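Local coordinates for hypothetical protein Atu2327 (Agrobacterium tumefaciens, PDB 2O8I) that probably acts as an OHCU decarboxylase of the ureide pathway of purine breakdown, although its function was unknown when the structure was determined, at residues P64-K69 / A98-L103. Sequence-based numbering, arbitrary orientation.
Sequences PDLAGK and ARFTQL
D65 OD1 accepts a hydrogen bond from G68 N at 3.0 Å and so caps the turn whose first side chains, L66 and A67, meet F100 and T101. This is an N-cap at the start of helix 66-74, set against the middle of helix 94-111 in an all-helical fold of the OHCU decarboxylase family. The N-H...O angle of 148° supports the assignment, and G68 N meets OD1 nearly along the carboxylate C-O direction. Within the same turn K69 N reaches D65 O at 3.1 Å, so D65 engages the new helix through both side chain and backbone.

No hydrogen bond links the two segments, and they bury just 140 Å² between them. L66 and F100 make the apolar half: L66 CG lies 4.4 Å from F100 CD2, while L66 CD2 sits over one face of the ring. The CB of F100 is directed toward segment 64-69, and I127 of helix 124-135 packs against both residues, so that three helices contribute to the apolar cluster. In the same first turn, K69 NZ is hydrogen-bonded to H63 NE2 and forms a salt bridge with E75 OE1 of the second subunit; A9 of that subunit also packs on T101. The closest pair of CA atoms is A67 CA and T101 CA, 6.2 Å apart, a spacing compatible with the small alanine side chain. With a chi1 of -70°, T101 holds its hydroxyl beside its own backbone N, and there OG1 meets A67 CB at 3.8 Å.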
ATOM      1  N   PRO A  64      -4.305  -0.597  -4.881  1.00 45.09           N
ATOM      2  CA  PRO A  64      -3.618  -1.868  -4.638  1.00 45.24           C
ATOM      3  C   PRO A  64      -4.564  -3.064  -4.616  1.00 45.54           C
ATOM      4  O   PRO A  64      -5.753  -2.937  -4.231  1.00 45.40           O
ATOM      5  CB  PRO A  64      -3.001  -1.687  -3.245  1.00 45.40           C
ATOM      6  CG  PRO A  64      -3.758  -0.584  -2.618  1.00 46.24           C
ATOM      7  CD  PRO A  64      -4.218   0.320  -3.724  1.00 45.23           C
ATOM      8  N   ASP A  65      -4.029  -4.212  -5.029  1.00 44.61           N
ATOM      9  CA  ASP A  65      -4.770  -5.457  -4.938  1.00 44.56           C
ATOM     10  C   ASP A  65      -4.789  -5.992  -3.498  1.00 44.00           C
ATOM     11  O   ASP A  65      -4.003  -5.584  -2.627  1.00 43.68           O
ATOM     12  CB  ASP A  65      -4.242  -6.496  -5.934  1.00 44.34           C
ATOM     13  CG  ASP A  65      -2.781  -6.806  -5.734  1.00 46.47           C
ATOM     14  OD1 ASP A  65      -2.202  -6.579  -4.664  1.00 48.33           O
ATOM     15  OD2 ASP A  65      -2.180  -7.318  -6.665  1.00 51.91           O
ATOM     16  N   LEU A  66      -5.723  -6.891  -3.261  1.00 42.92           N
ATOM     17  CA  LEU A  66      -5.915  -7.451  -1.969  1.00 42.99           C
ATOM     18  C   LEU A  66      -4.636  -8.054  -1.321  1.00 42.77           C
ATOM     19  O   LEU A  66      -4.282  -7.740  -0.177  1.00 43.25           O
ATOM     20  CB  LEU A  66      -7.012  -8.476  -2.125  1.00 43.28           C
ATOM     21  CG  LEU A  66      -7.714  -8.846  -0.845  1.00 44.42           C
ATOM     22  CD1 LEU A  66      -7.881  -7.664   0.026  1.00 42.56           C
ATOM     23  CD2 LEU A  66      -9.029  -9.369  -1.300  1.00 47.39           C
ATOM     24  N   ALA A  67      -3.916  -8.890  -2.045  1.00 43.01           N
ATOM     25  CA  ALA A  67      -2.658  -9.460  -1.489  1.00 42.71           C
ATOM     26  C   ALA A  67      -1.684  -8.393  -1.044  1.00 42.29           C
ATOM     27  O   ALA A  67      -1.063  -8.522   0.011  1.00 43.66           O
ATOM     28  CB  ALA A  67      -2.026 -10.380  -2.444  1.00 41.31           C
ATOM     29  N   GLY A  68      -1.577  -7.320  -1.810  1.00 42.33           N
ATOM     30  CA  GLY A  68      -0.758  -6.187  -1.434  1.00 42.60           C
ATOM     31  C   GLY A  68      -1.243  -5.524  -0.157  1.00 44.43           C
ATOM     32  O   GLY A  68      -0.422  -5.034   0.637  1.00 46.01           O
ATOM     33  N   LYS A  69      -2.560  -5.476   0.073  1.00 43.76           N
ATOM     34  CA  LYS A  69      -3.031  -4.870   1.307  1.00 43.99           C
ATOM     35  C   LYS A  69      -2.703  -5.796   2.479  1.00 42.68           C
ATOM     36  O   LYS A  69      -2.282  -5.338   3.549  1.00 42.68           O
ATOM     37  CB  LYS A  69      -4.523  -4.539   1.270  1.00 43.58           C
ATOM     38  CG  LYS A  69      -4.922  -3.511   0.235  1.00 46.33           C
ATOM     39  CD  LYS A  69      -6.455  -3.193   0.268  1.00 46.36           C
ATOM     40  CE  LYS A  69      -6.732  -1.840  -0.443  1.00 48.07           C
ATOM     41  NZ  LYS A  69      -8.203  -1.517  -0.510  1.00 49.45           N
ATOM     42  N   ALA A  98      -2.451 -17.313  -1.966  1.00 43.19           N
ATOM     43  CA  ALA A  98      -2.270 -17.620  -3.383  1.00 43.39           C
ATOM     44  C   ALA A  98      -3.584 -17.559  -4.169  1.00 43.58           C
ATOM     45  O   ALA A  98      -3.604 -17.076  -5.310  1.00 43.30           O
ATOM     46  CB  ALA A  98      -1.563 -18.981  -3.585  1.00 42.72           C
ATOM     47  N   ARG A  99      -4.679 -18.030  -3.558  1.00 44.10           N
ATOM     48  CA  ARG A  99      -5.974 -17.987  -4.232  1.00 44.95           C
ATOM     49  C   ARG A  99      -6.338 -16.527  -4.464  1.00 43.68           C
ATOM     50  O   ARG A  99      -6.808 -16.186  -5.540  1.00 43.46           O
ATOM     51  CB  ARG A  99      -7.062 -18.739  -3.450  1.00 43.99           C
ATOM     52  CG  ARG A  99      -8.286 -19.174  -4.258  1.00 45.44           C
ATOM     53  CD  ARG A  99      -9.269 -19.856  -3.252  1.00 50.25           C
ATOM     54  NE  ARG A  99     -10.635 -20.189  -3.737  1.00 60.37           N
ATOM     55  CZ  ARG A  99     -11.508 -21.002  -3.108  1.00 63.60           C
ATOM     56  NH1 ARG A  99     -11.191 -21.599  -1.955  1.00 65.46           N
ATOM     57  NH2 ARG A  99     -12.723 -21.222  -3.616  1.00 63.86           N
ATOM     58  N   PHE A 100      -6.101 -15.660  -3.480  1.00 43.22           N
ATOM     59  CA  PHE A 100      -6.440 -14.239  -3.683  1.00 43.55           C
ATOM     60  C   PHE A 100      -5.719 -13.658  -4.879  1.00 43.43           C
ATOM     61  O   PHE A 100      -6.356 -13.011  -5.722  1.00 43.54           O
ATOM     62  CB  PHE A 100      -6.214 -13.384  -2.441  1.00 43.21           C
ATOM     63  CG  PHE A 100      -7.266 -13.585  -1.379  1.00 45.25           C
ATOM     64  CD1 PHE A 100      -8.491 -14.194  -1.693  1.00 46.09           C
ATOM     65  CD2 PHE A 100      -7.062 -13.147  -0.087  1.00 46.18           C
ATOM     66  CE1 PHE A 100      -9.494 -14.365  -0.735  1.00 45.81           C
ATOM     67  CE2 PHE A 100      -8.066 -13.324   0.883  1.00 47.60           C
ATOM     68  CZ  PHE A 100      -9.282 -13.932   0.556  1.00 45.29           C
ATOM     69  N   THR A 101      -4.410 -13.924  -4.957  1.00 42.77           N
ATOM     70  CA  THR A 101      -3.602 -13.526  -6.085  1.00 42.81           C
ATOM     71  C   THR A 101      -4.193 -14.026  -7.428  1.00 44.49           C
ATOM     72  O   THR A 101      -4.355 -13.243  -8.393  1.00 45.09           O
ATOM     73  CB  THR A 101      -2.159 -14.000  -5.902  1.00 42.84           C
ATOM     74  OG1 THR A 101      -1.563 -13.239  -4.838  1.00 41.61           O
ATOM     75  CG2 THR A 101      -1.374 -13.795  -7.188  1.00 37.44           C
ATOM     76  N   GLN A 102      -4.548 -15.304  -7.475  1.00 44.45           N
ATOM     77  CA  GLN A 102      -5.105 -15.879  -8.675  1.00 46.50           C
ATOM     78  C   GLN A 102      -6.473 -15.234  -9.008  1.00 45.22           C
ATOM     79  O   GLN A 102      -6.768 -14.930 -10.158  1.00 45.27           O
ATOM     80  CB  GLN A 102      -5.149 -17.415  -8.553  1.00 45.19           C
ATOM     81  CG  GLN A 102      -6.072 -18.108  -9.539  1.00 49.55           C
ATOM     82  CD  GLN A 102      -6.233 -19.619  -9.198  1.00 52.24           C
ATOM     83  OE1 GLN A 102      -7.030 -20.008  -8.297  1.00 59.38           O
ATOM     84  NE2 GLN A 102      -5.466 -20.478  -9.908  1.00 54.54           N
ATOM     85  N   LEU A 103      -7.311 -15.001  -8.014  1.00 44.96           N
ATOM     86  CA  LEU A 103      -8.639 -14.491  -8.345  1.00 44.79           C
ATOM     87  C   LEU A 103      -8.491 -13.051  -8.846  1.00 43.61           C
ATOM     88  O   LEU A 103      -9.135 -12.619  -9.810  1.00 42.87           O
ATOM     89  CB  LEU A 103      -9.600 -14.619  -7.162  1.00 44.95           C
ATOM     90  CG  LEU A 103      -9.966 -16.057  -6.721  1.00 48.48           C
ATOM     91  CD1 LEU A 103     -10.791 -15.979  -5.426  1.00 51.50           C
ATOM     92  CD2 LEU A 103     -10.662 -17.024  -7.784  1.00 46.94           C
TER